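Local coordinates for protein sesquisabinene B synthase 2 (Santalum album, PDB 6A2A) that probably cyclises farnesyl diphosphate to the sesquiterpene sesquisabinene B, as a magnesium-dependent class I terpene synthase, at residues Tyr391-Lys396 / Leu410-Val415; Asp317-Tyr322 / Asp386-Tyr391; Ile459-Thr464 / Asn474-Gln479; Glu400-Lys403 / Glu407-Leu410; Leu422-Tyr427 / Tyr441-Pro446. All blocks are in the same frame, centred on the assembly; numbering follows the deposited sequence.

Contact 1: residues Tyr391-Lys396 / Leu410-Val415; sequences YTKEAK and LDNALV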
# COMPACT_ATOMS: atom_id res chain seq x y z
N TYR A 391 -24.92 12.12 9.55
CA TYR A 391 -24.39 13.46 9.32
C TYR A 391 -25.47 14.34 8.69
O TYR A 391 -25.62 15.50 9.02
CB TYR A 391 -23.23 13.42 8.34
CG TYR A 391 -21.91 12.92 8.88
CD1 TYR A 391 -21.74 12.53 10.20
CD2 TYR A 391 -20.85 12.77 8.03
CE1 TYR A 391 -20.51 12.10 10.67
CE2 TYR A 391 -19.61 12.34 8.49
CZ TYR A 391 -19.44 11.97 9.80
OH TYR A 391 -18.23 11.51 10.22
N THR A 392 -26.17 13.72 7.77
CA THR A 392 -27.24 14.45 7.07
C THR A 392 -28.35 14.92 8.04
O THR A 392 -28.80 16.07 7.97
CB THR A 392 -27.76 13.63 5.90
OG1 THR A 392 -26.63 13.37 5.04
CG2 THR A 392 -28.84 14.41 5.15
N LYS A 393 -28.76 14.05 8.95
CA LYS A 393 -29.75 14.39 9.98
C LYS A 393 -29.28 15.57 10.82
O LYS A 393 -30.05 16.50 11.07
CB LYS A 393 -30.10 13.13 10.76
CG LYS A 393 -31.18 13.29 11.82
CD LYS A 393 -31.64 11.96 12.38
CE LYS A 393 -33.08 11.64 12.07
NZ LYS A 393 -33.38 10.21 12.30
N GLU A 394 -28.05 15.53 11.33
CA GLU A 394 -27.52 16.60 12.10
C GLU A 394 -27.56 17.90 11.28
O GLU A 394 -27.92 18.95 11.83
CB GLU A 394 -26.07 16.32 12.55
CG GLU A 394 -26.04 15.35 13.72
CD GLU A 394 -24.67 14.96 14.25
OE1 GLU A 394 -23.66 15.30 13.60
OE2 GLU A 394 -24.62 14.28 15.30
N ALA A 395 -27.18 17.84 10.00
CA ALA A 395 -27.12 19.05 9.12
C ALA A 395 -28.53 19.62 8.95
O ALA A 395 -28.69 20.84 8.95
CB ALA A 395 -26.51 18.72 7.76
N LYS A 396 -29.51 18.74 8.78
CA LYS A 396 -30.93 19.17 8.65
C LYS A 396 -31.37 19.93 9.92
O LYS A 396 -31.82 21.09 9.87
CB LYS A 396 -31.78 17.95 8.34
CG LYS A 396 -33.25 18.25 8.12
CD LYS A 396 -33.99 17.11 7.48
CE LYS A 396 -34.34 16.03 8.48
NZ LYS A 396 -35.51 16.39 9.31
N LEU A 410 -28.88 11.87 20.96
CA LEU A 410 -27.92 10.78 21.18
C LEU A 410 -28.23 9.58 20.30
O LEU A 410 -27.32 8.88 19.87
CB LEU A 410 -27.87 10.34 22.65
CG LEU A 410 -27.23 11.30 23.62
CD1 LEU A 410 -27.35 10.77 25.03
CD2 LEU A 410 -25.75 11.57 23.27
N ASP A 411 -29.51 9.33 19.99
CA ASP A 411 -29.80 8.18 19.13
C ASP A 411 -29.14 8.33 17.76
O ASP A 411 -28.75 7.34 17.18
CB ASP A 411 -31.29 7.96 19.02
CG ASP A 411 -31.82 7.03 20.18
OD1 ASP A 411 -31.10 6.07 20.66
OD2 ASP A 411 -32.98 7.30 20.62
N ASN A 412 -29.03 9.55 17.26
CA ASN A 412 -28.33 9.81 16.01
C ASN A 412 -26.82 10.02 16.25
O ASN A 412 -26.02 9.57 15.42
CB ASN A 412 -28.92 11.01 15.31
CG ASN A 412 -28.34 11.25 13.95
OD1 ASN A 412 -28.61 10.45 13.04
ND2 ASN A 412 -27.62 12.33 13.79
N ALA A 413 -26.42 10.69 17.33
CA ALA A 413 -25.04 11.10 17.52
C ALA A 413 -24.12 9.94 17.94
O ALA A 413 -22.89 10.00 17.79
CB ALA A 413 -25.01 12.26 18.50
N LEU A 414 -24.69 8.86 18.45
CA LEU A 414 -23.93 7.66 18.73
C LEU A 414 -23.55 7.00 17.39
O LEU A 414 -22.59 6.27 17.38
CB LEU A 414 -24.68 6.70 19.65
CG LEU A 414 -25.89 6.00 19.04
CD1 LEU A 414 -25.48 4.77 18.28
CD2 LEU A 414 -26.92 5.65 20.09
N VAL A 415 -24.25 7.35 16.31
CA VAL A 415 -23.86 6.88 14.97
C VAL A 415 -22.87 7.88 14.38
O VAL A 415 -21.83 7.49 13.86
CB VAL A 415 -25.07 6.69 14.03
CG1 VAL A 415 -24.60 6.23 12.65
CG2 VAL A 415 -26.07 5.75 14.60
O HOH W 1 -27.13 13.91 16.16
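Asn412 carries its CG anti to the backbone N (chi1 -173°), as does Lys393, and these torsions send the two side chains at each other between helix 377-400 and helix 406-416; Glu394 instead keeps CG beside its own N and arrives on the nitrogen side of the amide. Lys393 offers its methylenes, with CD 3.4 Å from Asn412 OD1. On the other branch Glu394 CG lies 3.4 Å from Asn412 ND2. No direct hydrogen bond joins carboxylate and amide, whose planes stand 74° apart. A water does so, accepting a hydrogen bond from Asn412 ND2 (2.9 Å) and donating one to Glu394 OE2 (2.7 Å). The same ND2 bonds Ser390 O and the same OE2 bonds Ser416 OG, so the amide's rotation and the carboxylate's position are both fixed. Ala413 CB packs 3.8 Å from Glu394 OE2. Glu394 is a ligand of the first magnesium ion, which this chain lacks, and its side chain lies about 6 Å from those of Asp316 and Asp320. Helix 377-400 is sandwiched here: Tyr391 and Thr392 pack on helix 299-321, while beyond the contact Leu410 and Leu414 of helix 406-416 pack on helix 447-462.

Contact 2: residues Asp317-Tyr322 / Asp386-Tyr391; sequences DVYDVY and DQLKSY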
# COMPACT_ATOMS: atom_id res chain seq x y z
N ASP A 317 -15.13 16.59 8.23
CA ASP A 317 -14.78 17.92 7.77
C ASP A 317 -15.45 18.28 6.43
O ASP A 317 -15.89 19.36 6.23
CB ASP A 317 -13.28 18.12 7.68
CG ASP A 317 -12.61 18.19 9.02
OD1 ASP A 317 -13.24 18.32 10.02
OD2 ASP A 317 -11.44 18.13 9.09
N VAL A 318 -15.55 17.32 5.52
CA VAL A 318 -16.23 17.56 4.25
C VAL A 318 -17.68 17.99 4.49
O VAL A 318 -18.15 18.88 3.88
CB VAL A 318 -16.22 16.32 3.35
CG1 VAL A 318 -17.17 16.48 2.20
CG2 VAL A 318 -14.82 16.02 2.87
N TYR A 319 -18.35 17.29 5.38
CA TYR A 319 -19.71 17.57 5.71
C TYR A 319 -19.87 18.82 6.57
O TYR A 319 -20.77 19.58 6.37
CB TYR A 319 -20.38 16.38 6.37
CG TYR A 319 -20.90 15.36 5.37
CD1 TYR A 319 -20.03 14.58 4.64
CD2 TYR A 319 -22.24 15.16 5.19
CE1 TYR A 319 -20.51 13.66 3.73
CE2 TYR A 319 -22.72 14.24 4.29
CZ TYR A 319 -21.86 13.48 3.57
OH TYR A 319 -22.32 12.59 2.67
N ASP A 320 -18.95 19.05 7.46
CA ASP A 320 -19.08 20.18 8.35
C ASP A 320 -18.50 21.49 7.87
O ASP A 320 -19.07 22.52 8.08
CB ASP A 320 -18.42 19.87 9.66
CG ASP A 320 -19.16 20.43 10.78
OD1 ASP A 320 -20.15 19.82 11.13
OD2 ASP A 320 -18.82 21.49 11.28
N VAL A 321 -17.33 21.44 7.28
CA VAL A 321 -16.66 22.63 6.89
C VAL A 321 -16.20 22.72 5.45
O VAL A 321 -15.16 23.22 5.20
CB VAL A 321 -15.47 22.92 7.83
CG1 VAL A 321 -15.95 23.28 9.20
CG2 VAL A 321 -14.54 21.75 7.92
N TYR A 322 -16.97 22.18 4.53
CA TYR A 322 -16.57 22.37 3.13
C TYR A 322 -17.75 22.26 2.15
O TYR A 322 -17.98 23.18 1.37
CB TYR A 322 -15.48 21.37 2.71
CG TYR A 322 -14.68 21.87 1.55
CD1 TYR A 322 -13.66 22.80 1.76
CD2 TYR A 322 -14.92 21.44 0.26
CE1 TYR A 322 -12.94 23.32 0.70
CE2 TYR A 322 -14.20 21.94 -0.80
CZ TYR A 322 -13.19 22.87 -0.58
OH TYR A 322 -12.45 23.40 -1.61
N ASP A 386 -24.87 4.30 6.77
CA ASP A 386 -25.51 4.66 8.06
C ASP A 386 -24.87 5.95 8.62
O ASP A 386 -25.56 6.86 9.11
CB ASP A 386 -25.39 3.52 9.06
CG ASP A 386 -26.24 2.31 8.77
OD1 ASP A 386 -27.19 2.37 7.93
OD2 ASP A 386 -26.02 1.27 9.47
N GLN A 387 -23.54 6.03 8.59
CA GLN A 387 -22.83 7.20 9.15
C GLN A 387 -23.16 8.47 8.38
O GLN A 387 -23.47 9.54 8.97
CB GLN A 387 -21.33 6.95 9.14
CG GLN A 387 -20.61 8.06 9.87
CD GLN A 387 -19.23 7.70 10.29
OE1 GLN A 387 -18.79 6.58 10.10
NE2 GLN A 387 -18.58 8.65 10.95
N LEU A 388 -23.21 8.43 7.05
CA LEU A 388 -23.48 9.67 6.35
C LEU A 388 -24.97 10.08 6.48
O LEU A 388 -25.29 11.28 6.42
CB LEU A 388 -23.10 9.50 4.87
CG LEU A 388 -21.62 9.20 4.60
CD1 LEU A 388 -21.41 9.24 3.10
CD2 LEU A 388 -20.69 10.15 5.31
N LYS A 389 -25.83 9.13 6.65
CA LYS A 389 -27.21 9.45 6.94
C LYS A 389 -27.30 10.18 8.29
O LYS A 389 -28.06 11.11 8.42
CB LYS A 389 -28.07 8.20 6.97
CG LYS A 389 -28.34 7.63 5.58
CD LYS A 389 -29.15 6.37 5.66
CE LYS A 389 -29.70 5.84 4.35
NZ LYS A 389 -30.24 4.47 4.56
N SER A 390 -26.44 9.81 9.25
CA SER A 390 -26.49 10.47 10.53
C SER A 390 -25.92 11.90 10.41
O SER A 390 -26.37 12.83 11.11
CB SER A 390 -25.83 9.62 11.59
OG SER A 390 -24.40 9.79 11.54
N TYR A 391 -24.92 12.12 9.55
CA TYR A 391 -24.39 13.46 9.32
C TYR A 391 -25.47 14.34 8.69
O TYR A 391 -25.62 15.50 9.02
CB TYR A 391 -23.23 13.42 8.34
CG TYR A 391 -21.91 12.92 8.88
CD1 TYR A 391 -21.74 12.53 10.20
CD2 TYR A 391 -20.85 12.77 8.03
CE1 TYR A 391 -20.51 12.10 10.67
CE2 TYR A 391 -19.61 12.34 8.49
CZ TYR A 391 -19.44 11.97 9.80
OH TYR A 391 -18.23 11.51 10.22
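Tyr391 drives the edge of its ring into the face of Tyr319, an edge-to-face (T-shaped) pair with centroids 5.3 Å apart and planes at 60°. The touching atom is CD2 of Tyr391, which sits over one face of the Tyr319 ring, offset toward the rim and 3.7 Å from Tyr319 CG. Its torsions explain this: with chi2 at 0°, CD1 of Tyr391 eclipses its own CA and CD2 is turned outward. Tyr391 CB adds a second touch, 3.7 Å from Tyr319 CD2. Leu388, one turn earlier, crosses the far end of Tyr319 at about a right angle, its CD2 3.9 Å from Tyr319 CE1 and its CD1 3.5 Å from Tyr319 OH.

The next shell gives each phenol a polar partner, firm for Tyr319 and weak for Tyr391. Tyr319 OH is hydrogen-bonded to Thr332 OG1, and the Tyr319 ring also meets Phe331 edge-to-face. Tyr391 OH receives a weak bond from Gln387 NE2 (3.0 Å, 126°), and Gln387 OE1 is itself held by Asn421 ND2. Tyr319 directly precedes Asp320, a magnesium ligand closing the DDxxD motif that starts at Asp316, so the aromatic pair packs the end of that helical motif against helix 377-400, which bears Glu394.

Helix 325-337 closes one flank, with Leu328 on Tyr319 and Phe331 and Thr335 on Leu388. Along helix 299-321, Ile315 meets Leu388 and Ile312 meets Tyr391, and Ser416 at the end of helix 406-416 reaches Tyr391 as well.

Contact 3: residues Ile459-Thr464 / Asn474-Gln479; sequences INDLGT and NLKSIQ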
# COMPACT_ATOMS: atom_id res chain seq x y z
N ILE A 459 -18.63 11.42 25.82
CA ILE A 459 -17.30 11.79 26.28
C ILE A 459 -16.71 12.89 25.38
O ILE A 459 -16.20 13.85 25.84
CB ILE A 459 -16.37 10.59 26.39
CG1 ILE A 459 -16.88 9.66 27.47
CG2 ILE A 459 -14.97 11.05 26.68
CD1 ILE A 459 -16.36 8.26 27.45
N ASN A 460 -16.81 12.70 24.08
CA ASN A 460 -16.35 13.69 23.13
C ASN A 460 -17.05 15.03 23.40
O ASN A 460 -16.42 16.02 23.47
CB ASN A 460 -16.60 13.23 21.70
CG ASN A 460 -15.98 14.14 20.66
OD1 ASN A 460 -16.31 15.25 20.55
ND2 ASN A 460 -15.13 13.60 19.87
N ASP A 461 -18.37 15.01 23.57
CA ASP A 461 -19.12 16.23 23.82
C ASP A 461 -18.70 16.96 25.11
O ASP A 461 -18.75 18.13 25.19
CB ASP A 461 -20.62 15.97 23.80
CG ASP A 461 -21.19 15.66 22.41
OD1 ASP A 461 -20.44 15.51 21.47
OD2 ASP A 461 -22.39 15.55 22.32
N LEU A 462 -18.35 16.20 26.12
CA LEU A 462 -17.93 16.75 27.39
C LEU A 462 -16.58 17.39 27.28
O LEU A 462 -16.22 18.19 28.06
CB LEU A 462 -17.88 15.68 28.48
CG LEU A 462 -19.21 15.23 29.05
CD1 LEU A 462 -19.03 13.98 29.84
CD2 LEU A 462 -19.82 16.28 29.93
N GLY A 463 -15.84 17.04 26.27
CA GLY A 463 -14.52 17.59 26.09
C GLY A 463 -14.43 19.00 25.53
O GLY A 463 -13.39 19.58 25.48
N THR A 464 -15.58 19.48 25.12
CA THR A 464 -15.71 20.77 24.52
C THR A 464 -15.65 21.84 25.56
O THR A 464 -16.48 21.94 26.44
CB THR A 464 -17.01 20.90 23.70
OG1 THR A 464 -18.14 20.91 24.57
CG2 THR A 464 -17.12 19.76 22.78
N ASN A 474 -26.42 23.87 19.55
CA ASN A 474 -27.57 23.14 20.08
C ASN A 474 -27.40 21.64 19.88
O ASN A 474 -28.14 20.87 20.48
CB ASN A 474 -28.89 23.57 19.42
CG ASN A 474 -29.37 24.89 19.99
OD1 ASN A 474 -29.17 25.13 21.18
ND2 ASN A 474 -29.97 25.73 19.16
N LEU A 475 -26.46 21.24 19.02
CA LEU A 475 -26.33 19.86 18.66
C LEU A 475 -25.14 19.25 19.37
O LEU A 475 -24.36 18.57 18.72
CB LEU A 475 -26.17 19.74 17.13
CG LEU A 475 -27.31 20.30 16.29
CD1 LEU A 475 -27.32 19.65 14.90
CD2 LEU A 475 -28.65 20.09 16.96
N LYS A 476 -25.04 19.48 20.68
CA LYS A 476 -24.14 18.75 21.51
C LYS A 476 -24.86 18.37 22.81
O LYS A 476 -25.82 19.01 23.16
CB LYS A 476 -22.91 19.63 21.79
CG LYS A 476 -22.03 19.97 20.59
CD LYS A 476 -21.12 18.84 20.19
CE LYS A 476 -20.35 19.10 18.90
NZ LYS A 476 -20.87 18.27 17.78
N SER A 477 -24.42 17.31 23.45
CA SER A 477 -25.05 16.77 24.63
C SER A 477 -25.50 17.75 25.73
O SER A 477 -26.62 17.77 26.10
CB SER A 477 -24.19 15.66 25.26
OG SER A 477 -23.92 14.62 24.38
N ILE A 478 -24.56 18.51 26.24
CA ILE A 478 -24.88 19.43 27.31
C ILE A 478 -25.97 20.42 26.90
O ILE A 478 -26.93 20.52 27.56
CB ILE A 478 -23.64 20.17 27.81
CG1 ILE A 478 -22.62 19.20 28.37
CG2 ILE A 478 -24.01 21.14 28.91
CD1 ILE A 478 -21.25 19.78 28.54
N GLN A 479 -25.80 21.08 25.77
CA GLN A 479 -26.76 22.05 25.29
C GLN A 479 -28.11 21.45 25.06
O GLN A 479 -29.09 22.03 25.40
CB GLN A 479 -26.27 22.81 24.06
CG GLN A 479 -27.11 24.01 23.69
CD GLN A 479 -27.15 25.10 24.74
OE1 GLN A 479 -26.13 25.55 25.20
NE2 GLN A 479 -28.32 25.49 25.12
O HOH W 2 -21.89 19.00 25.02
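Asp461 and Ser477 are joined by two hydrogen bonds to a single oxygen. Asp461 OD2 accepts from Ser477 OG at 2.7 Å and from Ser477 N at 2.9 Å, the latter nearly straight at 163°. Both donors come to the anti side of the oxygen, out of the carboxylate plane and from its opposite faces. Tyr409 OH is a third hydrogen-bond partner of OD2. Asp461 OD1 forms a salt bridge with Arg457 NH1, and Lys476 lays its methylenes across it, CD at 3.6 Å from OD1. Asp461 follows the magnesium ligand Asn460 in the second metal-binding motif of class I terpene synthases (NSE/DTE type), in which Thr464 occupies the serine/threonine position. The Asp461 carboxylate thus ties the end of helix 447-462 to the first turn of helix 477-485, whose amides lack partners within their own helix. The next amide, Ile478 N, donates to a water at 3.0 Å, and this water donates to Asp461 O at a longer 3.3 Å. Asp461 O also accepts from Thr464 OG1, 2.9 Å away. Leu462 O is taken by Arg493 NH1. An apolar touch accompanies these bonds: Leu462 CD2 meets Ile478 CD1 at 4.0 Å, their side chains crossing at about a right angle.

Contact 4: residues Glu400-Lys403 / Glu407-Leu410; sequences EGHK and EEYL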
# COMPACT_ATOMS: atom_id res chain seq x y z
N GLU A 400 -32.36 23.87 9.91
CA GLU A 400 -33.76 24.16 10.25
C GLU A 400 -33.88 24.82 11.62
O GLU A 400 -34.98 25.20 12.00
CB GLU A 400 -34.61 22.91 10.42
CG GLU A 400 -34.98 22.18 9.15
CD GLU A 400 -35.60 20.84 9.49
OE1 GLU A 400 -35.63 20.48 10.72
OE2 GLU A 400 -36.06 20.15 8.54
N GLY A 401 -32.80 24.94 12.37
CA GLY A 401 -32.83 25.42 13.74
C GLY A 401 -33.55 24.49 14.72
O GLY A 401 -34.00 24.94 15.76
N HIS A 402 -33.65 23.20 14.42
CA HIS A 402 -34.22 22.20 15.36
C HIS A 402 -33.34 22.08 16.61
O HIS A 402 -32.11 22.10 16.51
CB HIS A 402 -34.37 20.84 14.68
CG HIS A 402 -35.10 19.80 15.47
ND1 HIS A 402 -36.40 19.96 15.92
CD2 HIS A 402 -34.75 18.54 15.84
CE1 HIS A 402 -36.79 18.88 16.58
NE2 HIS A 402 -35.79 17.97 16.53
N LYS A 403 -34.00 21.98 17.76
CA LYS A 403 -33.37 21.80 19.05
C LYS A 403 -33.79 20.43 19.58
O LYS A 403 -34.79 20.31 20.24
CB LYS A 403 -33.80 22.94 19.98
CG LYS A 403 -33.20 24.30 19.64
CD LYS A 403 -33.53 25.40 20.63
CE LYS A 403 -32.66 26.63 20.41
NZ LYS A 403 -33.44 27.89 20.50
N GLU A 407 -32.32 12.76 24.21
CA GLU A 407 -32.51 11.38 23.73
C GLU A 407 -32.60 11.37 22.19
O GLU A 407 -31.99 10.49 21.58
CB GLU A 407 -33.67 10.66 24.44
CG GLU A 407 -33.22 9.39 25.20
CD GLU A 407 -32.83 9.53 26.69
OE1 GLU A 407 -33.01 10.67 27.24
OE2 GLU A 407 -32.37 8.50 27.31
N GLU A 408 -33.24 12.33 21.52
CA GLU A 408 -33.29 12.29 20.07
C GLU A 408 -31.88 12.57 19.49
O GLU A 408 -31.49 11.97 18.45
CB GLU A 408 -34.39 13.16 19.44
CG GLU A 408 -34.16 14.65 19.40
CD GLU A 408 -35.35 15.46 18.86
OE1 GLU A 408 -36.13 16.03 19.69
OE2 GLU A 408 -35.51 15.50 17.62
N TYR A 409 -31.18 13.48 20.11
CA TYR A 409 -29.79 13.79 19.68
C TYR A 409 -28.88 12.55 19.82
O TYR A 409 -28.22 12.16 18.86
CB TYR A 409 -29.27 14.97 20.50
CG TYR A 409 -27.78 15.14 20.36
CD1 TYR A 409 -27.25 15.72 19.24
CD2 TYR A 409 -26.92 14.70 21.36
CE1 TYR A 409 -25.88 15.86 19.09
CE2 TYR A 409 -25.56 14.89 21.25
CZ TYR A 409 -25.05 15.40 20.08
OH TYR A 409 -23.70 15.59 19.94
N LEU A 410 -28.88 11.87 20.96
CA LEU A 410 -27.92 10.78 21.18
C LEU A 410 -28.23 9.58 20.30
O LEU A 410 -27.32 8.88 19.87
CB LEU A 410 -27.87 10.34 22.65
CG LEU A 410 -27.23 11.30 23.62
CD1 LEU A 410 -27.35 10.77 25.03
CD2 LEU A 410 -25.75 11.57 23.27
O HOH W 3 -37.25 18.71 19.67
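His402 and Glu408 meet across the short connection between two helices: Gly401 breaks off helix 377-400 with a positive phi, His402 continues in an extended conformation, and Glu408 already lies in the first turn of helix 406-416. This is a short loop joining two consecutive helices of the metal-binding domain; the second helix has one half of a capping box, since Glu408 OE1 accepts from the backbone N of Thr405, the residue just before that helix. The other carboxylate oxygen binds the imidazole. His402 NE2 donates to Glu408 OE2 at 2.7 Å, with an almost straight N-H...O angle of 169°. The oxygen sits at the ring edge, in the imidazole plane, but the ring approaches it from above the carboxylate plane, 46° out of it. Glu408 has its CG between backbone N and carbonyl carbon (chi1 76°), and its chain then runs extended toward the loop. The carboxylate would be expected to favour a positively charged His402, whose ring also meets that of Trp397. A leucine in place of His402 would probably leave Glu408 OE2 without its N-H donor and let the loop shift against the helix. With no side chain of either residue fully buried, solvent takes part: one water donates to Lys403 O at 3.0 Å and to Glu408 OE1 at 2.9 Å.

Contact 5: residues Leu422-Tyr427 / Tyr441-Pro446; sequences LLVTSY and YVNSLP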
# COMPACT_ATOMS: atom_id res chain seq x y z
N LEU A 422 -16.50 1.97 13.16
CA LEU A 422 -15.21 1.43 13.57
C LEU A 422 -15.39 0.08 14.27
O LEU A 422 -14.59 -0.82 14.02
CB LEU A 422 -14.51 2.44 14.48
CG LEU A 422 -13.96 3.66 13.74
CD1 LEU A 422 -13.61 4.77 14.70
CD2 LEU A 422 -12.78 3.27 12.90
N LEU A 423 -16.39 -0.05 15.13
CA LEU A 423 -16.56 -1.32 15.89
C LEU A 423 -17.07 -2.48 15.03
O LEU A 423 -16.56 -3.60 15.10
CB LEU A 423 -17.47 -1.10 17.11
CG LEU A 423 -16.80 -0.37 18.29
CD1 LEU A 423 -17.86 -0.05 19.30
CD2 LEU A 423 -15.69 -1.15 18.93
N VAL A 424 -18.10 -2.24 14.21
CA VAL A 424 -18.57 -3.27 13.32
C VAL A 424 -17.46 -3.69 12.38
O VAL A 424 -17.28 -4.91 12.14
CB VAL A 424 -19.81 -2.81 12.56
CG1 VAL A 424 -20.16 -3.76 11.43
CG2 VAL A 424 -20.97 -2.56 13.51
N THR A 425 -16.67 -2.74 11.88
CA THR A 425 -15.54 -3.10 11.04
C THR A 425 -14.56 -3.99 11.82
O THR A 425 -14.11 -4.99 11.31
CB THR A 425 -14.85 -1.86 10.46
OG1 THR A 425 -15.82 -1.14 9.69
CG2 THR A 425 -13.67 -2.24 9.59
N SER A 426 -14.24 -3.62 13.06
CA SER A 426 -13.32 -4.40 13.87
C SER A 426 -13.83 -5.84 14.07
O SER A 426 -13.01 -6.77 14.12
CB SER A 426 -13.04 -3.71 15.17
OG SER A 426 -14.06 -3.87 16.17
N TYR A 427 -15.14 -5.99 14.24
CA TYR A 427 -15.77 -7.29 14.43
C TYR A 427 -15.66 -8.13 13.14
O TYR A 427 -15.26 -9.33 13.17
CB TYR A 427 -17.22 -7.11 14.86
CG TYR A 427 -17.98 -8.40 15.04
CD1 TYR A 427 -18.02 -9.02 16.28
CD2 TYR A 427 -18.75 -8.93 14.02
CE1 TYR A 427 -18.77 -10.17 16.48
CE2 TYR A 427 -19.52 -10.08 14.22
CZ TYR A 427 -19.51 -10.72 15.44
OH TYR A 427 -20.29 -11.84 15.60
N TYR A 441 -26.30 -8.60 13.43
CA TYR A 441 -26.44 -8.59 14.92
C TYR A 441 -25.57 -7.46 15.54
O TYR A 441 -26.07 -6.65 16.30
CB TYR A 441 -26.07 -9.94 15.51
CG TYR A 441 -26.00 -9.93 17.02
CD1 TYR A 441 -27.14 -9.86 17.80
CD2 TYR A 441 -24.78 -9.92 17.67
CE1 TYR A 441 -27.07 -9.79 19.18
CE2 TYR A 441 -24.70 -9.91 19.05
CZ TYR A 441 -25.85 -9.81 19.80
OH TYR A 441 -25.73 -9.80 21.17
N VAL A 442 -24.31 -7.40 15.19
CA VAL A 442 -23.44 -6.37 15.79
C VAL A 442 -23.93 -4.98 15.36
O VAL A 442 -23.98 -4.11 16.14
CB VAL A 442 -21.96 -6.60 15.48
CG1 VAL A 442 -21.10 -5.57 16.20
CG2 VAL A 442 -21.55 -7.98 15.89
N ASN A 443 -24.35 -4.81 14.10
CA ASN A 443 -24.80 -3.54 13.64
C ASN A 443 -26.20 -3.18 14.18
O ASN A 443 -26.56 -2.03 14.08
CB ASN A 443 -24.77 -3.45 12.11
CG ASN A 443 -24.73 -2.02 11.61
OD1 ASN A 443 -24.13 -1.10 12.24
ND2 ASN A 443 -25.48 -1.78 10.55
N SER A 444 -26.85 -4.09 14.92
CA SER A 444 -28.19 -3.84 15.50
C SER A 444 -28.06 -3.17 16.87
O SER A 444 -29.09 -2.83 17.47
CB SER A 444 -29.02 -5.11 15.60
OG SER A 444 -28.51 -6.01 16.55
N LEU A 445 -26.82 -3.00 17.33
CA LEU A 445 -26.47 -2.34 18.57
C LEU A 445 -27.06 -3.09 19.78
O LEU A 445 -27.91 -2.60 20.51
CB LEU A 445 -26.89 -0.87 18.53
CG LEU A 445 -26.15 0.03 17.52
CD1 LEU A 445 -26.14 1.46 17.99
CD2 LEU A 445 -24.72 -0.43 17.24
N PRO A 446 -26.53 -4.25 20.04
CA PRO A 446 -26.76 -4.93 21.32
C PRO A 446 -26.28 -4.02 22.46
O PRO A 446 -25.45 -3.12 22.19
CB PRO A 446 -25.97 -6.22 21.25
CG PRO A 446 -25.03 -6.00 20.14
CD PRO A 446 -25.61 -5.00 19.21
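In the hairpin formed by helix 419-430 and helix 436-443 of the metal-binding domain, Val442 plugs into the face of Tyr427 as a CH-pi contact. Its CG2 stands over the middle of the ring, 3.3 Å from the centroid and 8° off the ring normal. Packing is tight: Val442 CG2 is 3.4 Å from Tyr427 CE2 and comes about as close to the other ring carbons. Tyr427 has CG anti to its N and its ring turned broadside (chi2 92°), which lays a full face toward the neighbouring helix. The other methyl of Val442, CG1, meets Val424 CG2 at 4.0 Å. That same Val424 CG2 lies 3.7 Å from Asn443 OD1, the two side chains crossing at about a right angle. The amide nitrogen Asn443 ND2 is directed elsewhere, to Asp386 OD2 of helix 377-400. Replacing Tyr427 by alanine would probably open a gap beneath Val442 CG2 and deprive Phe521, which meets the tyrosine edge-to-face, of its ring partner. Phe521 of helix 521-535 and Phe517 also touch Val442, and Cys379 and Val383 touch Val424. Apart from the asparagine amide and the tyrosine hydroxyl, the touching groups are apolar, and they lie away from the metal ligands. The contact joins two consecutive helices of the all-helical class I terpenoid synthase fold.

Contacts 2, 3 and 5 are buried, contact 1 is partly so, and contact 4 lies at the surface. Helix 377-400 serves contacts 1 and 2, which share Tyr391, and helix 406-416 serves contacts 1 and 4, which share Leu410. Chemistry follows place: contacts 2 and 5 rely on aromatic faces and methyl groups, contacts 1 and 4 use carboxylates with an amide or an imidazole, contact 3 a buried carboxylate at a helix start, and each of these last three includes a bridging water. Contacts 1, 2 and 3 each hold a magnesium ligand, whereas contact 5, its centre about 24 Å from that of contact 3, lies away from the metal ligands but touches contact 1, where Leu445 packs on Leu414.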